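Local coordinates for L-lysine 6-monooxygenase involved in desferrioxamine biosynthesis (Erwinia amylovora CFBP1430, PDB 5O8R), which catalyses the NADPH- and FAD-dependent N6-hydroxylation of L-lysine, a step in the biosynthesis of the siderophore desferrioxamine, at residues Asn79-Lys84 with Arg100-Gln105. Numbering follows the deposited sequence.
Sequences NFMKQK and RKEYNQ. With NAP (NADP nicotinamide-adenine-dinucleotide phosphate), chain D.
Phe80 packs against Glu102 and Gln105, and Met81 against Glu102, where helix 77-83 meets helix 100-113, a helix-helix packing within a flavin monooxygenase of the lysine/ornithine hydroxylase family. The axes of the two segments approach to 11.8 Å at closest and cross at 81°, a spacing bridged by the ends of long or bulky side chains. The tighter part is buried. Phe80 CG stands anti to the backbone N (chi1 159°), which carries the ring across until CZ lies 4.0 Å from Gln105 C; Glu102 CG meets the ring's edge, and Tyr106 and Trp109 add aromatic neighbours. Met81, its unbranched thioether bent at chi2 and chi3, crosses the extended Glu102 at about a right angle, with SD 3.7 Å from OE2. A buried carboxylate needs partners: Lys86 supplies a salt bridge to OE2, while in a neighbouring subunit Tyr287 OH hydrogen-bonds OE1 and Leu291 O accepts Gln105 NE2. On the looser side, exposed Lys84 reaches across to set its ammonium at the solvent edge, NZ a long 3.7 Å from Gln105 OE1; its charge may attract Glu102 at long range, NZ being 5.4 Å from OE2. At the helix start, Arg100 NH1 lies 3.4 Å from the NADP carboxamide O7N.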
ATOM      1  N   ASN A  79     -14.477 -20.820  -8.749  1.00 38.80           N
ATOM      2  CA  ASN A  79     -15.360 -21.498  -9.684  1.00 40.20           C
ATOM      3  C   ASN A  79     -16.756 -20.888  -9.636  1.00 40.75           C
ATOM      4  O   ASN A  79     -17.422 -20.715 -10.652  1.00 42.93           O
ATOM      5  CB  ASN A  79     -15.380 -22.983  -9.348  1.00 37.24           C
ATOM      6  CG  ASN A  79     -16.129 -23.785 -10.366  1.00 33.83           C
ATOM      7  OD1 ASN A  79     -16.107 -23.478 -11.578  1.00 27.89           O
ATOM      8  ND2 ASN A  79     -16.813 -24.826  -9.884  1.00 28.53           N
ATOM      9  N   PHE A  80     -17.181 -20.550  -8.429  1.00 42.24           N
ATOM     10  CA  PHE A  80     -18.424 -19.796  -8.225  1.00 41.90           C
ATOM     11  C   PHE A  80     -18.411 -18.535  -9.059  1.00 40.31           C
ATOM     12  O   PHE A  80     -19.376 -18.139  -9.648  1.00 35.44           O
ATOM     13  CB  PHE A  80     -18.586 -19.469  -6.741  1.00 40.80           C
ATOM     14  CG  PHE A  80     -19.501 -18.318  -6.439  1.00 41.46           C
ATOM     15  CD1 PHE A  80     -20.871 -18.458  -6.543  1.00 43.99           C
ATOM     16  CD2 PHE A  80     -18.996 -17.111  -5.985  1.00 40.36           C
ATOM     17  CE1 PHE A  80     -21.723 -17.407  -6.217  1.00 42.98           C
ATOM     18  CE2 PHE A  80     -19.845 -16.051  -5.695  1.00 40.28           C
ATOM     19  CZ  PHE A  80     -21.209 -16.201  -5.792  1.00 40.77           C
ATOM     20  N   MET A  81     -17.266 -17.909  -9.088  1.00 44.93           N
ATOM     21  CA  MET A  81     -17.158 -16.625  -9.714  1.00 44.81           C
ATOM     22  C   MET A  81     -17.271 -16.853 -11.208  1.00 41.70           C
ATOM     23  O   MET A  81     -17.859 -16.068 -11.916  1.00 38.76           O
ATOM     24  CB  MET A  81     -15.847 -15.972  -9.293  1.00 41.14           C
ATOM     25  CG  MET A  81     -15.910 -14.486  -9.195  1.00 42.98           C
ATOM     26  SD  MET A  81     -16.738 -13.819  -7.756  1.00 43.53           S
ATOM     27  CE  MET A  81     -15.796 -14.417  -6.355  1.00 49.70           C
ATOM     28  N   LYS A  82     -16.731 -17.973 -11.656  1.00 46.92           N
ATOM     29  CA  LYS A  82     -16.722 -18.335 -13.083  1.00 49.08           C
ATOM     30  C   LYS A  82     -18.124 -18.671 -13.577  1.00 46.83           C
ATOM     31  O   LYS A  82     -18.591 -18.169 -14.643  1.00 42.98           O
ATOM     32  CB  LYS A  82     -15.802 -19.557 -13.290  1.00 46.67           C
ATOM     33  CG  LYS A  82     -15.779 -20.152 -14.689  1.00 41.44           C
ATOM     34  CD  LYS A  82     -15.090 -19.240 -15.662  1.00 40.61           C
ATOM     35  CE  LYS A  82     -15.554 -19.502 -17.065  1.00 42.29           C
ATOM     36  NZ  LYS A  82     -14.987 -18.467 -17.961  1.00 46.81           N
ATOM     37  N   GLN A  83     -18.770 -19.530 -12.787  1.00 42.37           N
ATOM     38  CA  GLN A  83     -20.129 -19.944 -13.061  1.00 45.99           C
ATOM     39  C   GLN A  83     -21.101 -18.754 -13.041  1.00 45.53           C
ATOM     40  O   GLN A  83     -21.973 -18.689 -13.839  1.00 49.09           O
ATOM     41  CB  GLN A  83     -20.549 -21.109 -12.140  1.00 49.03           C
ATOM     42  CG  GLN A  83     -20.508 -22.495 -12.844  1.00 55.77           C
ATOM     43  CD  GLN A  83     -19.228 -22.823 -13.669  1.00 58.55           C
ATOM     44  OE1 GLN A  83     -18.203 -23.229 -13.099  1.00 60.73           O
ATOM     45  NE2 GLN A  83     -19.298 -22.681 -15.025  1.00 54.51           N
ATOM     46  N   LYS A  84     -20.855 -17.748 -12.219  1.00 51.23           N
ATOM     47  CA  LYS A  84     -21.717 -16.594 -12.139  1.00 43.93           C
ATOM     48  C   LYS A  84     -21.467 -15.621 -13.241  1.00 44.90           C
ATOM     49  O   LYS A  84     -22.229 -14.679 -13.380  1.00 53.01           O
ATOM     50  CB  LYS A  84     -21.525 -15.876 -10.833  1.00 47.94           C
ATOM     51  CG  LYS A  84     -22.829 -15.601 -10.135  1.00 53.85           C
ATOM     52  CD  LYS A  84     -22.599 -14.665  -8.961  1.00 58.40           C
ATOM     53  CE  LYS A  84     -23.696 -13.615  -8.800  1.00 59.83           C
ATOM     54  NZ  LYS A  84     -23.594 -13.038  -7.411  1.00 66.29           N
ATOM     55  N   ARG A 100     -18.332  -9.411   2.708  1.00 40.65           N
ATOM     56  CA  ARG A 100     -19.177 -10.327   3.449  1.00 41.50           C
ATOM     57  C   ARG A 100     -20.454 -10.636   2.710  1.00 36.61           C
ATOM     58  O   ARG A 100     -20.937 -11.716   2.793  1.00 34.16           O
ATOM     59  CB  ARG A 100     -19.461  -9.840   4.874  1.00 48.89           C
ATOM     60  CG  ARG A 100     -18.775 -10.749   5.895  1.00 66.84           C
ATOM     61  CD  ARG A 100     -18.531 -10.154   7.279  1.00 75.14           C
ATOM     62  NE  ARG A 100     -19.767 -10.207   8.038  1.00 97.26           N
ATOM     63  CZ  ARG A 100     -20.179  -9.290   8.917  1.00121.56           C
ATOM     64  NH1 ARG A 100     -19.438  -8.202   9.205  1.00123.85           N
ATOM     65  NH2 ARG A 100     -21.364  -9.466   9.517  1.00122.84           N
ATOM     66  N   LYS A 101     -20.979  -9.736   1.921  1.00 36.58           N
ATOM     67  CA  LYS A 101     -22.167 -10.100   1.186  1.00 37.74           C
ATOM     68  C   LYS A 101     -21.862 -11.111   0.103  1.00 36.04           C
ATOM     69  O   LYS A 101     -22.736 -11.895  -0.282  1.00 31.89           O
ATOM     70  CB  LYS A 101     -22.884  -8.874   0.631  1.00 43.41           C
ATOM     71  CG  LYS A 101     -23.710  -9.099  -0.627  1.00 53.24           C
ATOM     72  CD  LYS A 101     -24.559  -7.889  -1.009  1.00 63.72           C
ATOM     73  CE  LYS A 101     -25.751  -7.667  -0.085  1.00 72.05           C
ATOM     74  NZ  LYS A 101     -25.925  -6.201   0.124  1.00 74.90           N
ATOM     75  N   GLU A 102     -20.660 -11.087  -0.446  1.00 36.09           N
ATOM     76  CA  GLU A 102     -20.396 -12.005  -1.536  1.00 34.34           C
ATOM     77  C   GLU A 102     -20.079 -13.348  -0.919  1.00 30.94           C
ATOM     78  O   GLU A 102     -20.491 -14.370  -1.439  1.00 31.94           O
ATOM     79  CB  GLU A 102     -19.315 -11.511  -2.453  1.00 34.76           C
ATOM     80  CG  GLU A 102     -19.244 -12.238  -3.782  1.00 37.22           C
ATOM     81  CD  GLU A 102     -18.339 -11.498  -4.760  1.00 39.89           C
ATOM     82  OE1 GLU A 102     -17.295 -11.040  -4.314  1.00 39.53           O
ATOM     83  OE2 GLU A 102     -18.689 -11.308  -5.956  1.00 38.12           O
ATOM     84  N   TYR A 103     -19.436 -13.388   0.229  1.00 28.76           N
ATOM     85  CA  TYR A 103     -19.171 -14.671   0.825  1.00 31.13           C
ATOM     86  C   TYR A 103     -20.502 -15.341   1.044  1.00 34.65           C
ATOM     87  O   TYR A 103     -20.728 -16.544   0.786  1.00 33.35           O
ATOM     88  CB  TYR A 103     -18.486 -14.497   2.122  1.00 33.34           C
ATOM     89  CG  TYR A 103     -18.169 -15.787   2.796  1.00 40.60           C
ATOM     90  CD1 TYR A 103     -17.212 -16.655   2.282  1.00 43.84           C
ATOM     91  CD2 TYR A 103     -18.824 -16.161   3.926  1.00 42.42           C
ATOM     92  CE1 TYR A 103     -16.904 -17.844   2.911  1.00 44.51           C
ATOM     93  CE2 TYR A 103     -18.526 -17.354   4.554  1.00 46.22           C
ATOM     94  CZ  TYR A 103     -17.562 -18.184   4.059  1.00 47.86           C
ATOM     95  OH  TYR A 103     -17.285 -19.367   4.723  1.00 53.96           O
ATOM     96  N   ASN A 104     -21.441 -14.521   1.457  1.00 40.53           N
ATOM     97  CA  ASN A 104     -22.756 -15.041   1.699  1.00 43.66           C
ATOM     98  C   ASN A 104     -23.361 -15.581   0.414  1.00 38.60           C
ATOM     99  O   ASN A 104     -23.808 -16.682   0.412  1.00 42.42           O
ATOM    100  CB  ASN A 104     -23.672 -14.008   2.378  1.00 52.50           C
ATOM    101  CG  ASN A 104     -24.695 -14.655   3.270  1.00 59.60           C
ATOM    102  OD1 ASN A 104     -24.319 -15.263   4.297  1.00 66.68           O
ATOM    103  ND2 ASN A 104     -25.985 -14.546   2.897  1.00 52.61           N
ATOM    104  N   GLN A 105     -23.346 -14.847  -0.680  1.00 34.11           N
ATOM    105  CA  GLN A 105     -23.931 -15.389  -1.895  1.00 34.61           C
ATOM    106  C   GLN A 105     -23.237 -16.663  -2.383  1.00 37.65           C
ATOM    107  O   GLN A 105     -23.891 -17.628  -2.791  1.00 40.92           O
ATOM    108  CB  GLN A 105     -23.852 -14.384  -3.013  1.00 34.33           C
ATOM    109  CG  GLN A 105     -24.831 -13.249  -2.846  1.00 34.01           C
ATOM    110  CD  GLN A 105     -24.312 -11.976  -3.368  1.00 31.54           C
ATOM    111  OE1 GLN A 105     -23.161 -11.914  -3.862  1.00 39.84           O
ATOM    112  NE2 GLN A 105     -25.112 -10.940  -3.246  1.00 24.54           N
TER
HETATM  113  PA  NAP D 502     -15.023 -10.144  20.197  1.00 79.98           P
HETATM  114  O1A NAP D 502     -15.282 -11.449  20.983  1.00 73.93           O
HETATM  115  O2A NAP D 502     -13.601  -9.723  19.784  1.00 73.03           O
HETATM  116  O5B NAP D 502     -15.730  -8.866  20.883  1.00 73.61           O
HETATM  117  C5B NAP D 502     -15.676  -8.792  22.299  1.00 72.79           C
HETATM  118  C4B NAP D 502     -15.230  -7.428  22.747  1.00 68.60           C
HETATM  119  O4B NAP D 502     -16.142  -7.199  23.798  1.00 67.91           O
HETATM  120  C3B NAP D 502     -13.774  -7.404  23.267  1.00 70.17           C
HETATM  121  O3B NAP D 502     -13.036  -6.166  23.007  1.00 55.70           O
HETATM  122  C2B NAP D 502     -14.050  -7.727  24.732  1.00 74.98           C
HETATM  123  O2B NAP D 502     -12.972  -7.389  25.633  1.00 78.38           O
HETATM  124  C1B NAP D 502     -15.348  -6.945  24.931  1.00 73.70           C
HETATM  125  N9A NAP D 502     -16.055  -7.237  26.206  1.00 72.04           N
HETATM  126  C8A NAP D 502     -16.554  -8.398  26.722  1.00 69.56           C
HETATM  127  N7A NAP D 502     -17.085  -8.159  27.972  1.00 62.64           N
HETATM  128  C5A NAP D 502     -16.918  -6.851  28.213  1.00 61.54           C
HETATM  129  C6A NAP D 502     -17.211  -5.925  29.297  1.00 59.18           C
HETATM  130  N6A NAP D 502     -17.829  -6.426  30.348  1.00 63.48           N
HETATM  131  N1A NAP D 502     -16.860  -4.614  29.204  1.00 63.59           N
HETATM  132  C2A NAP D 502     -16.248  -4.104  28.099  1.00 67.97           C
HETATM  133  N3A NAP D 502     -15.928  -4.885  27.033  1.00 68.31           N
HETATM  134  C4A NAP D 502     -16.238  -6.236  27.058  1.00 71.24           C
HETATM  135  O3  NAP D 502     -15.965 -10.416  18.910  1.00 81.61           O
HETATM  136  PN  NAP D 502     -16.687  -9.439  17.851  1.00 70.52           P
HETATM  137  O1N NAP D 502     -18.093  -9.955  17.773  1.00 60.28           O
HETATM  138  O2N NAP D 502     -16.442  -7.920  18.172  1.00 79.18           O
HETATM  139  O5D NAP D 502     -15.999  -9.994  16.475  1.00106.87           O
HETATM  140  C5D NAP D 502     -14.778 -10.771  16.425  1.00135.63           C
HETATM  141  C4D NAP D 502     -15.019 -12.278  16.633  1.00145.26           C
HETATM  142  O4D NAP D 502     -15.751 -12.671  15.486  1.00139.47           O
HETATM  143  C3D NAP D 502     -13.728 -13.131  16.741  1.00151.21           C
HETATM  144  O3D NAP D 502     -13.667 -14.118  17.809  1.00125.03           O
HETATM  145  C2D NAP D 502     -13.598 -13.785  15.380  1.00149.79           C
HETATM  146  O2D NAP D 502     -13.527 -15.220  15.455  1.00142.40           O
HETATM  147  C1D NAP D 502     -14.846 -13.320  14.594  1.00157.52           C
HETATM  148  N1N NAP D 502     -14.619 -12.458  13.411  1.00159.90           N
HETATM  149  C2N NAP D 502     -15.642 -11.660  12.980  1.00136.39           C
HETATM  150  C3N NAP D 502     -15.468 -10.882  11.826  1.00146.43           C
HETATM  151  C7N NAP D 502     -16.522  -9.974  11.293  1.00124.35           C
HETATM  152  O7N NAP D 502     -16.634  -9.871  10.055  1.00109.28           O
HETATM  153  N7N NAP D 502     -17.245  -9.314  12.204  1.00104.96           N
HETATM  154  C4N NAP D 502     -14.261 -10.923  11.126  1.00167.19           C
HETATM  155  C5N NAP D 502     -13.234 -11.740  11.585  1.00168.24           C
HETATM  156  C6N NAP D 502     -13.440 -12.510  12.723  1.00165.98           C
HETATM  157  P2B NAP D 502     -11.657  -8.322  25.770  1.00 84.35           P
HETATM  158  O1X NAP D 502     -11.096  -7.973  27.151  1.00 78.06           O
HETATM  159  O2X NAP D 502     -10.765  -7.953  24.587  1.00 83.34           O
HETATM  160  O3X NAP D 502     -12.198  -9.733  25.634  1.00 82.28           O